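Long-range contacts in period circadian protein homolog 2 (Mus musculus, PDB 3GDI), which probably serves as a circadian clock transcription regulator whose tandem PAS domains mediate protein-protein interactions: residues 105-110 and 189-194; 175-180 and 193-198. All coordinates share one frame; numbering follows the deposited sequence.

Contact 1: 105-110 and 189-194; sequences FCRVSV and GYLPQD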
# COMPACT_ATOMS: atom_id res chain seq x y z
N PHE A 105 3.27 -12.87 3.80
CA PHE A 105 3.21 -13.69 5.02
C PHE A 105 1.80 -13.93 5.54
O PHE A 105 0.93 -13.08 5.46
CB PHE A 105 4.03 -13.03 6.13
CG PHE A 105 5.47 -12.83 5.78
CD1 PHE A 105 5.85 -11.83 4.89
CD2 PHE A 105 6.45 -13.63 6.33
CE1 PHE A 105 7.18 -11.63 4.56
CE2 PHE A 105 7.79 -13.45 6.01
CZ PHE A 105 8.15 -12.44 5.12
N CYS A 106 1.60 -15.12 6.10
CA CYS A 106 0.31 -15.52 6.66
C CYS A 106 0.50 -16.42 7.87
O CYS A 106 1.46 -17.19 7.94
CB CYS A 106 -0.51 -16.27 5.62
SG CYS A 106 -1.73 -15.28 4.73
N ARG A 107 -0.40 -16.29 8.84
CA ARG A 107 -0.36 -17.13 10.03
C ARG A 107 -1.34 -18.27 9.76
O ARG A 107 -2.50 -18.04 9.43
CB ARG A 107 -0.79 -16.31 11.25
CG ARG A 107 0.38 -15.58 11.93
CD ARG A 107 -0.04 -14.27 12.59
NE ARG A 107 -0.35 -13.25 11.59
CZ ARG A 107 -0.27 -11.94 11.78
NH1 ARG A 107 0.11 -11.44 12.94
NH2 ARG A 107 -0.58 -11.11 10.78
N VAL A 108 -0.85 -19.50 9.87
CA VAL A 108 -1.67 -20.67 9.60
C VAL A 108 -1.91 -21.52 10.85
O VAL A 108 -1.06 -21.60 11.72
CB VAL A 108 -1.01 -21.56 8.51
CG1 VAL A 108 -1.96 -22.68 8.10
CG2 VAL A 108 -0.63 -20.70 7.31
N SER A 109 -3.08 -22.14 10.91
CA SER A 109 -3.46 -22.99 12.04
C SER A 109 -4.41 -24.10 11.63
O SER A 109 -5.41 -23.85 10.96
CB SER A 109 -4.14 -22.17 13.13
OG SER A 109 -4.72 -23.01 14.12
N VAL A 110 -4.09 -25.33 12.04
CA VAL A 110 -4.94 -26.47 11.73
C VAL A 110 -6.00 -26.55 12.84
O VAL A 110 -6.11 -27.56 13.54
CB VAL A 110 -4.13 -27.79 11.68
CG1 VAL A 110 -5.04 -28.96 11.31
CG2 VAL A 110 -3.01 -27.67 10.66
N GLY A 189 8.46 -9.82 14.80
CA GLY A 189 7.34 -10.63 15.23
C GLY A 189 6.05 -10.28 14.50
O GLY A 189 5.10 -11.06 14.49
N TYR A 190 6.02 -9.09 13.88
CA TYR A 190 4.84 -8.67 13.14
C TYR A 190 4.96 -9.10 11.69
O TYR A 190 6.07 -9.25 11.18
CB TYR A 190 4.69 -7.15 13.12
CG TYR A 190 4.50 -6.48 14.45
CD1 TYR A 190 5.54 -5.75 15.03
CD2 TYR A 190 3.27 -6.52 15.10
CE1 TYR A 190 5.35 -5.06 16.22
CE2 TYR A 190 3.07 -5.83 16.30
CZ TYR A 190 4.10 -5.10 16.85
OH TYR A 190 3.89 -4.40 18.02
N LEU A 191 3.83 -9.28 11.03
CA LEU A 191 3.82 -9.60 9.60
C LEU A 191 3.61 -8.22 8.94
O LEU A 191 2.96 -7.34 9.52
CB LEU A 191 2.69 -10.56 9.27
CG LEU A 191 2.81 -11.94 9.95
CD1 LEU A 191 1.78 -12.90 9.33
CD2 LEU A 191 4.23 -12.50 9.77
N PRO A 192 4.16 -8.02 7.73
CA PRO A 192 3.99 -6.71 7.08
C PRO A 192 2.64 -6.03 7.23
O PRO A 192 2.58 -4.84 7.51
CB PRO A 192 4.32 -7.02 5.62
CG PRO A 192 5.37 -8.10 5.75
CD PRO A 192 4.76 -8.99 6.81
N GLN A 193 1.56 -6.79 7.08
CA GLN A 193 0.22 -6.24 7.16
C GLN A 193 -0.21 -5.72 8.52
O GLN A 193 -1.21 -5.00 8.62
CB GLN A 193 -0.81 -7.27 6.68
CG GLN A 193 -0.82 -8.59 7.43
CD GLN A 193 0.06 -9.66 6.78
OE1 GLN A 193 -0.17 -10.85 6.96
NE2 GLN A 193 1.07 -9.24 6.02
N ASP A 194 0.52 -6.09 9.58
CA ASP A 194 0.17 -5.63 10.91
C ASP A 194 0.61 -4.19 11.14
O ASP A 194 0.01 -3.47 11.92
CB ASP A 194 0.82 -6.49 11.99
CG ASP A 194 0.45 -7.95 11.88
OD1 ASP A 194 -0.68 -8.25 11.42
OD2 ASP A 194 1.29 -8.80 12.26

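Contact 2: 175-180 and 193-198; sequences CLFQAV and QDLIET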
# COMPACT_ATOMS: atom_id res chain seq x y z
N CYS A 175 3.37 9.98 8.51
CA CYS A 175 3.95 9.06 9.48
C CYS A 175 3.29 7.70 9.70
O CYS A 175 3.37 7.16 10.80
CB CYS A 175 4.12 9.76 10.82
SG CYS A 175 5.42 11.00 10.80
N LEU A 176 2.63 7.17 8.68
CA LEU A 176 2.03 5.84 8.75
C LEU A 176 2.95 4.95 7.90
O LEU A 176 3.37 5.35 6.81
CB LEU A 176 0.64 5.84 8.13
CG LEU A 176 -0.57 6.27 8.95
CD1 LEU A 176 -0.13 7.21 10.07
CD2 LEU A 176 -1.60 6.91 8.02
N PHE A 177 3.28 3.76 8.39
CA PHE A 177 4.16 2.87 7.63
C PHE A 177 3.61 2.69 6.22
O PHE A 177 2.40 2.73 6.02
CB PHE A 177 4.24 1.48 8.29
CG PHE A 177 5.06 1.45 9.55
CD1 PHE A 177 6.44 1.68 9.51
CD2 PHE A 177 4.46 1.20 10.78
CE1 PHE A 177 7.21 1.66 10.68
CE2 PHE A 177 5.23 1.18 11.95
CZ PHE A 177 6.61 1.41 11.89
N GLN A 178 4.49 2.50 5.24
CA GLN A 178 4.06 2.27 3.87
C GLN A 178 4.45 0.84 3.49
O GLN A 178 3.79 0.17 2.68
CB GLN A 178 4.73 3.27 2.91
CG GLN A 178 4.35 3.07 1.44
CD GLN A 178 5.26 2.06 0.74
OE1 GLN A 178 4.91 1.49 -0.31
NE2 GLN A 178 6.44 1.86 1.30
N ALA A 179 5.54 0.38 4.10
CA ALA A 179 6.04 -0.95 3.87
C ALA A 179 7.09 -1.27 4.90
O ALA A 179 7.67 -0.37 5.52
CB ALA A 179 6.64 -1.04 2.48
N VAL A 180 7.29 -2.57 5.10
CA VAL A 180 8.27 -3.10 6.01
C VAL A 180 8.88 -4.21 5.17
O VAL A 180 8.14 -4.99 4.55
CB VAL A 180 7.62 -3.70 7.25
CG1 VAL A 180 8.68 -4.10 8.23
CG2 VAL A 180 6.67 -2.69 7.89
N GLN A 193 1.56 -6.79 7.08
CA GLN A 193 0.22 -6.24 7.16
C GLN A 193 -0.21 -5.72 8.52
O GLN A 193 -1.21 -5.00 8.62
CB GLN A 193 -0.81 -7.27 6.68
CG GLN A 193 -0.82 -8.59 7.43
CD GLN A 193 0.06 -9.66 6.78
OE1 GLN A 193 -0.17 -10.85 6.96
NE2 GLN A 193 1.07 -9.24 6.02
N ASP A 194 0.52 -6.09 9.58
CA ASP A 194 0.17 -5.63 10.91
C ASP A 194 0.61 -4.19 11.14
O ASP A 194 0.01 -3.47 11.92
CB ASP A 194 0.82 -6.49 11.99
CG ASP A 194 0.45 -7.95 11.88
OD1 ASP A 194 -0.68 -8.25 11.42
OD2 ASP A 194 1.29 -8.80 12.26
N LEU A 195 1.67 -3.79 10.43
CA LEU A 195 2.25 -2.46 10.55
C LEU A 195 1.89 -1.48 9.43
O LEU A 195 1.95 -0.27 9.63
CB LEU A 195 3.77 -2.58 10.64
CG LEU A 195 4.26 -3.19 11.95
CD1 LEU A 195 5.73 -3.58 11.89
CD2 LEU A 195 4.00 -2.17 13.04
N ILE A 196 1.53 -1.98 8.25
CA ILE A 196 1.20 -1.08 7.16
C ILE A 196 -0.01 -0.22 7.49
O ILE A 196 -1.05 -0.73 7.90
CB ILE A 196 0.92 -1.86 5.85
CG1 ILE A 196 2.21 -2.52 5.35
CG2 ILE A 196 0.42 -0.92 4.78
CD1 ILE A 196 2.01 -3.36 4.10
N GLU A 197 0.14 1.10 7.32
CA GLU A 197 -0.93 2.07 7.59
C GLU A 197 -1.15 2.41 9.06
O GLU A 197 -2.18 3.00 9.41
CB GLU A 197 -2.26 1.60 6.99
CG GLU A 197 -2.24 1.33 5.49
CD GLU A 197 -2.19 2.59 4.66
OE1 GLU A 197 -2.39 2.49 3.44
OE2 GLU A 197 -1.96 3.68 5.23
N THR A 198 -0.21 2.05 9.92
CA THR A 198 -0.34 2.37 11.34
C THR A 198 0.72 3.41 11.72
O THR A 198 1.74 3.52 11.05
CB THR A 198 -0.21 1.11 12.21
OG1 THR A 198 1.17 0.71 12.29
CG2 THR A 198 -1.01 -0.04 11.61

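Contact 1: 105-110 and 189-194
R107, on the edge strand of the first PAS domain, bends at chi2 and chi3 to meet D194 of the second end-on with two nitrogens. NH2 of R107 gives the straighter bond, to OD1 of D194 at 2.9 Å and 169°, in the guanidinium plane and on that oxygen's syn lone pair. NH1 of R107 bonds OD2 of D194 at 3.0 Å; this bond is more bent, 137°, consistent with the two planes being turned 50° apart. OD2 of D194 has a second donor, the backbone N of L191 at 2.9 Å, from the opposite carboxylate face; this local bond probably positions the acid for the arginine. D69 gives R107 NH2 a second acidic partner; R237 brings a like charge close to NH1. L191 covers one guanidinium face with CG, 3.5 Å above the plane, and with its methyl CD1; the other methyl, CD2 of L191, packs on CB of F105 at 3.7 Å, while CD1 of F105 meets CD of P192 at 3.6 Å. This implies an ion pair partly shielded by leucine, in which two acids share one arginine and probably offset R237.

Contact 2: 175-180 and 193-198
F177 and the turn after helix 192-195 are joined first through backbone. N of F177 donates to O of T198 (3.1 Å, 158°), and O of F177 accepts from N of E197, also at 3.1 Å, from above the carbonyl plane. A CA-H...O contact from CA of L176 to the same T198 oxygen, 3.3 Å, adds to the first bond. Within the turn, O of L195 receives both N and OG1 of T198 from one face; OG1 can reach back because it sits between the backbone N and the carbonyl carbon (chi1 75°). O of L195 also lies at the edge of the F177 ring, 3.1 Å from CD2 of F177. Apolar packing comes next: F177 and L195 run side by side, CE2 of F177 against CD2 of L195 at 3.7 Å, and CG2 of V180 rests 4.0 Å from CB of L195. V200 and Q203 touch the F177 side chain. K81 of the second subunit packs on L176 and E197. L195-T198 form a type II beta turn, docked on edge strand 177-180 beside the classic bulge that Q178 and A179 make opposite T170, tying the helical segment to the antiparallel sheet of the PAS fold.

Overall arrangement
Going from the N terminus, the chain first builds the PAS-A sheet, whose edge strand 104-108 supplies one side of contact 1. It then completes strands 121-131 and 142-150, crosses to the second PAS domain and lays down strand 166-171 and edge strand 177-180. Helix 184-188 leads to 189-198, where both contacts close. Contact 2 shuts a short loop with 12 residues between its segments; contact 1 spans 78. Contact 2 opens inside that span but closes just past its end, so the two overlap and do not nest. Sharing Q193 and D194, they meet around helix 192-195, with Y190 just before it packing on L195. Contact 1 joins the two domains, whereas contact 2 holds the same helix and its following turn to the second sheet.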